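Hypothetical protein TT1465 (Thermus thermophilus, PDB 1WEK) is of unknown function but belongs to a Rossmann-like alpha/beta family of the SLOG clan, with a parallel sheet flanked by helices. Local coordinates at residues L18-A23 and S117-F122; E27-L32 and K125-R130. All coordinates share one frame; numbering follows the deposited sequence.

Contact 1 (L18-A23 and S117-F122); sequences LFRILA and SLRYFF
R119 opens the contact just past the end of strand 114-118, where bends at chi2 and chi3 bring its guanidinium obliquely against that of R20. The planes are 42° apart, and R20 NH2 stands 3.4 Å above the R119 plane, offset toward its rim. R20 NH2 and R119 NH2, 3.4 Å apart, are both donors and cannot bond. The salt bridge from R119 NH1 to E101 is probably the main compensation for these like charges; R20 NH1 has long, weak ion pairs to E24 and E101. Separately, the backbone N-H of R119 is hydrogen-bonded to E24 of helix 17-34. Y120 follows at the N-cap position of helix 121-130, in the turn that joins the outermost strand of the sheet within this chain to the next helix of the Rossmann-like fold. I21 CG1 lies 3.4 Å from Y120 CE1, with I21 CD1 over one face toward its rim; R20 CD approaches obliquely, 3.9 Å from Y120 CE1. In the helix's first turn, F122 holds CG between backbone N and carbonyl carbon (chi1 68°), turning its ring edge to I21. There I21 CG2 sits 3.6 Å from F122 CE1, while V126 of the second subunit packs on F122.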
ATOM      1  N   LEU A  18       1.957  -3.941   9.898  1.00 21.56           N
ATOM      2  CA  LEU A  18       2.380  -4.330   8.556  1.00 16.03           C
ATOM      3  C   LEU A  18       3.292  -3.336   7.841  1.00 18.93           C
ATOM      4  O   LEU A  18       4.025  -3.709   6.922  1.00 19.62           O
ATOM      5  CB  LEU A  18       1.150  -4.611   7.697  1.00 15.92           C
ATOM      6  CG  LEU A  18       0.330  -5.836   8.119  1.00 17.66           C
ATOM      7  CD1 LEU A  18      -0.999  -5.872   7.412  1.00 20.65           C
ATOM      8  CD2 LEU A  18       1.123  -7.086   7.797  1.00 22.96           C
ATOM      9  N   PHE A  19       3.241  -2.077   8.247  1.00 15.59           N
ATOM     10  CA  PHE A  19       4.079  -1.066   7.631  1.00 16.93           C
ATOM     11  C   PHE A  19       5.531  -1.479   7.846  1.00 16.27           C
ATOM     12  O   PHE A  19       6.303  -1.570   6.899  1.00 11.12           O
ATOM     13  CB  PHE A  19       3.826   0.309   8.264  1.00 13.81           C
ATOM     14  CG  PHE A  19       2.530   0.939   7.855  1.00 12.03           C
ATOM     15  CD1 PHE A  19       2.248   1.173   6.509  1.00 11.40           C
ATOM     16  CD2 PHE A  19       1.605   1.336   8.812  1.00 10.34           C
ATOM     17  CE1 PHE A  19       1.060   1.801   6.121  1.00 12.40           C
ATOM     18  CE2 PHE A  19       0.408   1.962   8.432  1.00 12.92           C
ATOM     19  CZ  PHE A  19       0.138   2.194   7.087  1.00 13.11           C
ATOM     20  N   ARG A  20       5.883  -1.762   9.094  1.00 16.92           N
ATOM     21  CA  ARG A  20       7.246  -2.169   9.415  1.00 23.07           C
ATOM     22  C   ARG A  20       7.597  -3.516   8.775  1.00 20.62           C
ATOM     23  O   ARG A  20       8.662  -3.668   8.166  1.00 21.12           O
ATOM     24  CB  ARG A  20       7.423  -2.248  10.930  1.00 24.93           C
ATOM     25  CG  ARG A  20       8.842  -2.521  11.375  1.00 28.71           C
ATOM     26  CD  ARG A  20       8.836  -2.980  12.820  1.00 37.03           C
ATOM     27  NE  ARG A  20       9.053  -1.895  13.774  1.00 41.93           N
ATOM     28  CZ  ARG A  20      10.254  -1.473  14.155  1.00 44.23           C
ATOM     29  NH1 ARG A  20      11.350  -2.045  13.661  1.00 44.60           N
ATOM     30  NH2 ARG A  20      10.361  -0.490  15.036  1.00 44.62           N
ATOM     31  N   ILE A  21       6.701  -4.485   8.911  1.00 17.25           N
ATOM     32  CA  ILE A  21       6.904  -5.807   8.333  1.00 15.44           C
ATOM     33  C   ILE A  21       7.176  -5.709   6.834  1.00 14.73           C
ATOM     34  O   ILE A  21       8.092  -6.354   6.329  1.00 15.81           O
ATOM     35  CB  ILE A  21       5.681  -6.692   8.561  1.00 16.73           C
ATOM     36  CG1 ILE A  21       5.502  -6.929  10.068  1.00 17.59           C
ATOM     37  CG2 ILE A  21       5.838  -8.021   7.803  1.00 18.52           C
ATOM     38  CD1 ILE A  21       4.163  -7.500  10.433  1.00  9.55           C
ATOM     39  N   LEU A  22       6.378  -4.900   6.134  1.00 12.12           N
ATOM     40  CA  LEU A  22       6.539  -4.707   4.699  1.00 15.93           C
ATOM     41  C   LEU A  22       7.875  -4.038   4.373  1.00 17.31           C
ATOM     42  O   LEU A  22       8.551  -4.405   3.407  1.00 17.59           O
ATOM     43  CB  LEU A  22       5.398  -3.845   4.136  1.00 15.28           C
ATOM     44  CG  LEU A  22       4.097  -4.611   3.868  1.00 16.87           C
ATOM     45  CD1 LEU A  22       3.010  -3.662   3.380  1.00  9.52           C
ATOM     46  CD2 LEU A  22       4.374  -5.689   2.842  1.00 10.91           C
ATOM     47  N   ALA A  23       8.227  -3.039   5.174  1.00 17.38           N
ATOM     48  CA  ALA A  23       9.474  -2.306   5.007  1.00 20.27           C
ATOM     49  C   ALA A  23      10.657  -3.266   5.123  1.00 19.14           C
ATOM     50  O   ALA A  23      11.620  -3.165   4.369  1.00 20.04           O
ATOM     51  CB  ALA A  23       9.582  -1.204   6.070  1.00 15.94           C
ATOM     52  N   SER A 117      18.860  -5.423  10.162  1.00 27.19           N
ATOM     53  CA  SER A 117      18.270  -5.645  11.476  1.00 26.65           C
ATOM     54  C   SER A 117      16.773  -5.753  11.291  1.00 26.18           C
ATOM     55  O   SER A 117      16.130  -4.864  10.737  1.00 27.05           O
ATOM     56  CB  SER A 117      18.637  -4.535  12.473  1.00 28.23           C
ATOM     57  OG  SER A 117      18.599  -3.261  11.876  1.00 34.40           O
ATOM     58  N   LEU A 118      16.239  -6.874  11.760  1.00 24.72           N
ATOM     59  CA  LEU A 118      14.833  -7.214  11.635  1.00 24.68           C
ATOM     60  C   LEU A 118      14.191  -7.422  13.001  1.00 23.19           C
ATOM     61  O   LEU A 118      14.795  -8.004  13.896  1.00 25.20           O
ATOM     62  CB  LEU A 118      14.729  -8.515  10.827  1.00 25.35           C
ATOM     63  CG  LEU A 118      15.459  -8.512   9.478  1.00 28.01           C
ATOM     64  CD1 LEU A 118      15.743  -9.943   9.014  1.00 26.78           C
ATOM     65  CD2 LEU A 118      14.620  -7.751   8.463  1.00 22.04           C
ATOM     66  N   ARG A 119      12.959  -6.959  13.158  1.00 24.09           N
ATOM     67  CA  ARG A 119      12.246  -7.128  14.418  1.00 25.22           C
ATOM     68  C   ARG A 119      11.537  -8.486  14.442  1.00 23.29           C
ATOM     69  O   ARG A 119      11.276  -9.045  15.506  1.00 21.87           O
ATOM     70  CB  ARG A 119      11.201  -6.015  14.591  1.00 29.25           C
ATOM     71  CG  ARG A 119      11.731  -4.663  15.094  1.00 39.99           C
ATOM     72  CD  ARG A 119      12.099  -4.716  16.593  1.00 47.42           C
ATOM     73  NE  ARG A 119      11.723  -3.504  17.335  1.00 52.43           N
ATOM     74  CZ  ARG A 119      12.353  -2.331  17.261  1.00 55.33           C
ATOM     75  NH1 ARG A 119      13.413  -2.180  16.477  1.00 55.56           N
ATOM     76  NH2 ARG A 119      11.924  -1.298  17.977  1.00 56.82           N
ATOM     77  N   TYR A 120      11.263  -9.026  13.258  1.00 23.08           N
ATOM     78  CA  TYR A 120      10.516 -10.274  13.135  1.00 21.57           C
ATOM     79  C   TYR A 120      11.211 -11.531  12.655  1.00 21.49           C
ATOM     80  O   TYR A 120      11.814 -11.554  11.580  1.00 25.28           O
ATOM     81  CB  TYR A 120       9.311 -10.013  12.245  1.00 22.10           C
ATOM     82  CG  TYR A 120       8.408  -8.956  12.813  1.00 24.86           C
ATOM     83  CD1 TYR A 120       8.386  -7.656  12.286  1.00 23.45           C
ATOM     84  CD2 TYR A 120       7.574  -9.249  13.892  1.00 23.89           C
ATOM     85  CE1 TYR A 120       7.544  -6.680  12.822  1.00 21.34           C
ATOM     86  CE2 TYR A 120       6.736  -8.280  14.436  1.00 23.46           C
ATOM     87  CZ  TYR A 120       6.717  -7.007  13.894  1.00 22.47           C
ATOM     88  OH  TYR A 120       5.812  -6.093  14.389  1.00 25.49           O
ATOM     89  N   PHE A 121      11.105 -12.592  13.452  1.00 22.88           N
ATOM     90  CA  PHE A 121      11.712 -13.867  13.090  1.00 20.80           C
ATOM     91  C   PHE A 121      11.226 -14.336  11.715  1.00 20.09           C
ATOM     92  O   PHE A 121      12.034 -14.756  10.884  1.00 18.29           O
ATOM     93  CB  PHE A 121      11.390 -14.950  14.132  1.00 21.64           C
ATOM     94  CG  PHE A 121      12.351 -14.993  15.298  1.00 22.52           C
ATOM     95  CD1 PHE A 121      11.969 -14.536  16.553  1.00 20.32           C
ATOM     96  CD2 PHE A 121      13.637 -15.480  15.136  1.00 22.43           C
ATOM     97  CE1 PHE A 121      12.852 -14.563  17.625  1.00 19.65           C
ATOM     98  CE2 PHE A 121      14.532 -15.513  16.209  1.00 26.27           C
ATOM     99  CZ  PHE A 121      14.136 -15.053  17.455  1.00 21.17           C
ATOM    100  N   PHE A 122       9.916 -14.261  11.466  1.00 16.46           N
ATOM    101  CA  PHE A 122       9.406 -14.723  10.181  1.00 17.04           C
ATOM    102  C   PHE A 122      10.018 -13.990   8.973  1.00 15.17           C
ATOM    103  O   PHE A 122      10.353 -14.627   7.979  1.00 15.99           O
ATOM    104  CB  PHE A 122       7.861 -14.704  10.148  1.00 17.09           C
ATOM    105  CG  PHE A 122       7.235 -13.330  10.172  1.00 19.88           C
ATOM    106  CD1 PHE A 122       7.090 -12.593   9.001  1.00 24.93           C
ATOM    107  CD2 PHE A 122       6.716 -12.807  11.353  1.00 19.57           C
ATOM    108  CE1 PHE A 122       6.432 -11.356   9.006  1.00 22.43           C
ATOM    109  CE2 PHE A 122       6.060 -11.580  11.369  1.00 20.69           C
ATOM    110  CZ  PHE A 122       5.913 -10.850  10.193  1.00 19.75           C
TER

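Contact 2 (E27-L32 and K125-R130); sequences EGFETL and KVLFVR
L127 projects from helix 125-130 as the bump that settles on the bare backbone of G28, at the middle of this contact. The CA atoms of G28 and L127 are 6.7 Å apart, the closest such pair between the segments, and L127 CD1 comes in to 3.9 Å from G28 CA. The other branch, CD2, rests against both G28 C and the F29 ring, which it meets obliquely, 3.8 Å from F29 CD1. One turn further along, L32 reaches back with CD1, 3.6 Å from the carbonyl O of L127 and beside its CB. Helices 17-34 and 121-130 thus pack side by side, with L32 and L127 also resting on strand 95-100 of the parallel sheet. The local helix axes approach to 10.6 Å and run roughly parallel, at a crossing angle of -28°. V126 CG1 touches the edge of the F29 ring more loosely.

R130 closes one face of F29. With CG anti to the backbone N (chi1 -156°) and the chain extended as far as NE, its guanidinium lies flat on the ring, planes 12° apart and CZ 3.6 Å from the ring centroid: a stacked cation-pi pair. R130 NH1 is also hydrogen-bonded to O of E13 of the second subunit, and NH2 weakly to O of D14 there. One guanidinium therefore serves both the cation-pi stack within the chain and hydrogen bonding between subunits.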
ATOM      1  N   GLU A  27      13.051  -4.081   2.061  1.00 25.54           N
ATOM      2  CA  GLU A  27      14.455  -3.746   2.246  1.00 28.39           C
ATOM      3  C   GLU A  27      15.279  -5.014   2.087  1.00 27.24           C
ATOM      4  O   GLU A  27      16.328  -5.014   1.435  1.00 28.81           O
ATOM      5  CB  GLU A  27      14.689  -3.152   3.632  1.00 30.53           C
ATOM      6  CG  GLU A  27      16.100  -2.611   3.811  1.00 41.31           C
ATOM      7  CD  GLU A  27      16.402  -2.207   5.238  1.00 46.03           C
ATOM      8  OE1 GLU A  27      17.582  -1.897   5.527  1.00 49.58           O
ATOM      9  OE2 GLU A  27      15.464  -2.199   6.070  1.00 49.26           O
ATOM     10  N   GLY A  28      14.797  -6.099   2.687  1.00 25.17           N
ATOM     11  CA  GLY A  28      15.494  -7.365   2.584  1.00 23.30           C
ATOM     12  C   GLY A  28      15.639  -7.814   1.136  1.00 23.02           C
ATOM     13  O   GLY A  28      16.716  -8.260   0.727  1.00 21.16           O
ATOM     14  N   PHE A  29      14.572  -7.691   0.347  1.00 17.90           N
ATOM     15  CA  PHE A  29      14.650  -8.113  -1.050  1.00 21.39           C
ATOM     16  C   PHE A  29      15.637  -7.244  -1.842  1.00 24.65           C
ATOM     17  O   PHE A  29      16.455  -7.765  -2.602  1.00 22.32           O
ATOM     18  CB  PHE A  29      13.273  -8.064  -1.725  1.00 18.63           C
ATOM     19  CG  PHE A  29      12.238  -8.977  -1.098  1.00 21.56           C
ATOM     20  CD1 PHE A  29      12.611  -9.997  -0.220  1.00 16.19           C
ATOM     21  CD2 PHE A  29      10.881  -8.797  -1.376  1.00 21.08           C
ATOM     22  CE1 PHE A  29      11.649 -10.822   0.377  1.00 19.55           C
ATOM     23  CE2 PHE A  29       9.910  -9.617  -0.786  1.00 25.63           C
ATOM     24  CZ  PHE A  29      10.296 -10.633   0.097  1.00 22.03           C
ATOM     25  N   GLU A  30      15.557  -5.925  -1.647  1.00 26.70           N
ATOM     26  CA  GLU A  30      16.420  -4.968  -2.344  1.00 30.04           C
ATOM     27  C   GLU A  30      17.885  -5.251  -2.086  1.00 29.39           C
ATOM     28  O   GLU A  30      18.707  -5.218  -2.995  1.00 31.10           O
ATOM     29  CB  GLU A  30      16.111  -3.531  -1.903  1.00 31.46           C
ATOM     30  CG  GLU A  30      14.694  -3.060  -2.210  1.00 36.29           C
ATOM     31  CD  GLU A  30      14.414  -1.634  -1.740  1.00 38.88           C
ATOM     32  OE1 GLU A  30      14.980  -1.210  -0.710  1.00 38.36           O
ATOM     33  OE2 GLU A  30      13.607  -0.939  -2.394  1.00 43.25           O
ATOM     34  N   THR A  31      18.201  -5.537  -0.835  1.00 29.80           N
ATOM     35  CA  THR A  31      19.567  -5.810  -0.431  1.00 28.51           C
ATOM     36  C   THR A  31      20.103  -7.141  -0.941  1.00 28.56           C
ATOM     37  O   THR A  31      21.065  -7.173  -1.709  1.00 32.72           O
ATOM     38  CB  THR A  31      19.670  -5.757   1.096  1.00 27.41           C
ATOM     39  OG1 THR A  31      19.261  -4.459   1.532  1.00 31.25           O
ATOM     40  CG2 THR A  31      21.077  -6.019   1.564  1.00 24.54           C
ATOM     41  N   LEU A  32      19.481  -8.242  -0.541  1.00 26.51           N
ATOM     42  CA  LEU A  32      19.955  -9.556  -0.966  1.00 24.11           C
ATOM     43  C   LEU A  32      19.910  -9.752  -2.475  1.00 24.34           C
ATOM     44  O   LEU A  32      20.742 -10.464  -3.020  1.00 25.32           O
ATOM     45  CB  LEU A  32      19.159 -10.672  -0.265  1.00 24.73           C
ATOM     46  CG  LEU A  32      19.101 -10.601   1.271  1.00 22.81           C
ATOM     47  CD1 LEU A  32      18.642 -11.930   1.846  1.00 21.43           C
ATOM     48  CD2 LEU A  32      20.476 -10.250   1.827  1.00 24.96           C
ATOM     49  N   LYS A 125      13.450 -15.420   8.531  1.00 14.85           N
ATOM     50  CA  LYS A 125      13.397 -16.794   8.024  1.00 12.82           C
ATOM     51  C   LYS A 125      13.150 -16.820   6.520  1.00 14.19           C
ATOM     52  O   LYS A 125      13.634 -17.714   5.833  1.00 17.42           O
ATOM     53  CB  LYS A 125      12.268 -17.590   8.686  1.00 15.54           C
ATOM     54  CG  LYS A 125      12.339 -17.741  10.197  1.00 18.14           C
ATOM     55  CD  LYS A 125      12.964 -19.070  10.594  1.00 23.36           C
ATOM     56  CE  LYS A 125      12.463 -19.510  11.962  1.00 24.82           C
ATOM     57  NZ  LYS A 125      10.973 -19.604  11.971  1.00 22.75           N
ATOM     58  N   VAL A 126      12.370 -15.861   6.020  1.00 15.06           N
ATOM     59  CA  VAL A 126      12.068 -15.786   4.606  1.00 13.35           C
ATOM     60  C   VAL A 126      13.339 -15.391   3.850  1.00 20.26           C
ATOM     61  O   VAL A 126      13.670 -15.991   2.824  1.00 21.98           O
ATOM     62  CB  VAL A 126      10.945 -14.744   4.309  1.00 19.12           C
ATOM     63  CG1 VAL A 126      10.927 -14.402   2.817  1.00 16.87           C
ATOM     64  CG2 VAL A 126       9.571 -15.296   4.715  1.00 13.23           C
ATOM     65  N   LEU A 127      14.052 -14.391   4.359  1.00 15.38           N
ATOM     66  CA  LEU A 127      15.275 -13.944   3.708  1.00 16.63           C
ATOM     67  C   LEU A 127      16.338 -15.028   3.717  1.00 17.29           C
ATOM     68  O   LEU A 127      17.217 -15.045   2.869  1.00 17.02           O
ATOM     69  CB  LEU A 127      15.806 -12.677   4.391  1.00 14.55           C
ATOM     70  CG  LEU A 127      14.828 -11.507   4.286  1.00 16.24           C
ATOM     71  CD1 LEU A 127      15.341 -10.314   5.084  1.00 16.86           C
ATOM     72  CD2 LEU A 127      14.646 -11.146   2.810  1.00 12.98           C
ATOM     73  N   PHE A 128      16.255 -15.933   4.683  1.00 17.57           N
ATOM     74  CA  PHE A 128      17.215 -17.022   4.787  1.00 17.77           C
ATOM     75  C   PHE A 128      17.073 -18.058   3.664  1.00 16.57           C
ATOM     76  O   PHE A 128      18.042 -18.730   3.305  1.00 15.72           O
ATOM     77  CB  PHE A 128      17.068 -17.713   6.146  1.00 17.80           C
ATOM     78  CG  PHE A 128      18.116 -17.321   7.146  1.00 18.69           C
ATOM     79  CD1 PHE A 128      17.755 -16.906   8.429  1.00 20.53           C
ATOM     80  CD2 PHE A 128      19.466 -17.394   6.819  1.00 16.82           C
ATOM     81  CE1 PHE A 128      18.726 -16.571   9.377  1.00 18.38           C
ATOM     82  CE2 PHE A 128      20.451 -17.062   7.758  1.00 20.74           C
ATOM     83  CZ  PHE A 128      20.075 -16.651   9.043  1.00 20.49           C
ATOM     84  N   VAL A 129      15.874 -18.196   3.108  1.00 17.43           N
ATOM     85  CA  VAL A 129      15.667 -19.185   2.045  1.00 20.11           C
ATOM     86  C   VAL A 129      15.485 -18.586   0.652  1.00 19.93           C
ATOM     87  O   VAL A 129      15.971 -19.140  -0.337  1.00 17.49           O
ATOM     88  CB  VAL A 129      14.438 -20.091   2.340  1.00 20.04           C
ATOM     89  CG1 VAL A 129      14.558 -20.709   3.720  1.00 17.64           C
ATOM     90  CG2 VAL A 129      13.174 -19.288   2.255  1.00 22.81           C
ATOM     91  N   ARG A 130      14.795 -17.453   0.579  1.00 19.62           N
ATOM     92  CA  ARG A 130      14.517 -16.812  -0.696  1.00 23.51           C
ATOM     93  C   ARG A 130      15.697 -16.801  -1.655  1.00 24.27           C
ATOM     94  O   ARG A 130      15.527 -17.036  -2.847  1.00 26.40           O
ATOM     95  CB  ARG A 130      14.035 -15.379  -0.474  1.00 28.14           C
ATOM     96  CG  ARG A 130      13.192 -14.819  -1.627  1.00 34.30           C
ATOM     97  CD  ARG A 130      12.433 -13.575  -1.159  1.00 38.70           C
ATOM     98  NE  ARG A 130      11.197 -13.321  -1.905  1.00 38.97           N
ATOM     99  CZ  ARG A 130      11.074 -12.449  -2.904  1.00 39.36           C
ATOM    100  NH1 ARG A 130      12.115 -11.725  -3.304  1.00 35.08           N
ATOM    101  NH2 ARG A 130       9.896 -12.288  -3.492  1.00 36.24           N
TER

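Both contacts join helix 17-34 to the region of helix 121-130, contact 1 at the start of the latter and contact 2 towards its end. Their centres are 11 Å apart, and they meet where L118 CD1 lies 4.0 Å from L127 CD1. Contact 2 is the buried one, its centre about 12 Å from the centre of the chain, with four of its six touching residues buried. Contact 1 lies at the surface, its centre about 17 Å from the centre of the chain. Arginine chemistry differs accordingly: contact 1 sets two guanidinium groups together among acidic residues, whereas contact 2 lays a single one on an aromatic ring. Each contact also touches the second subunit.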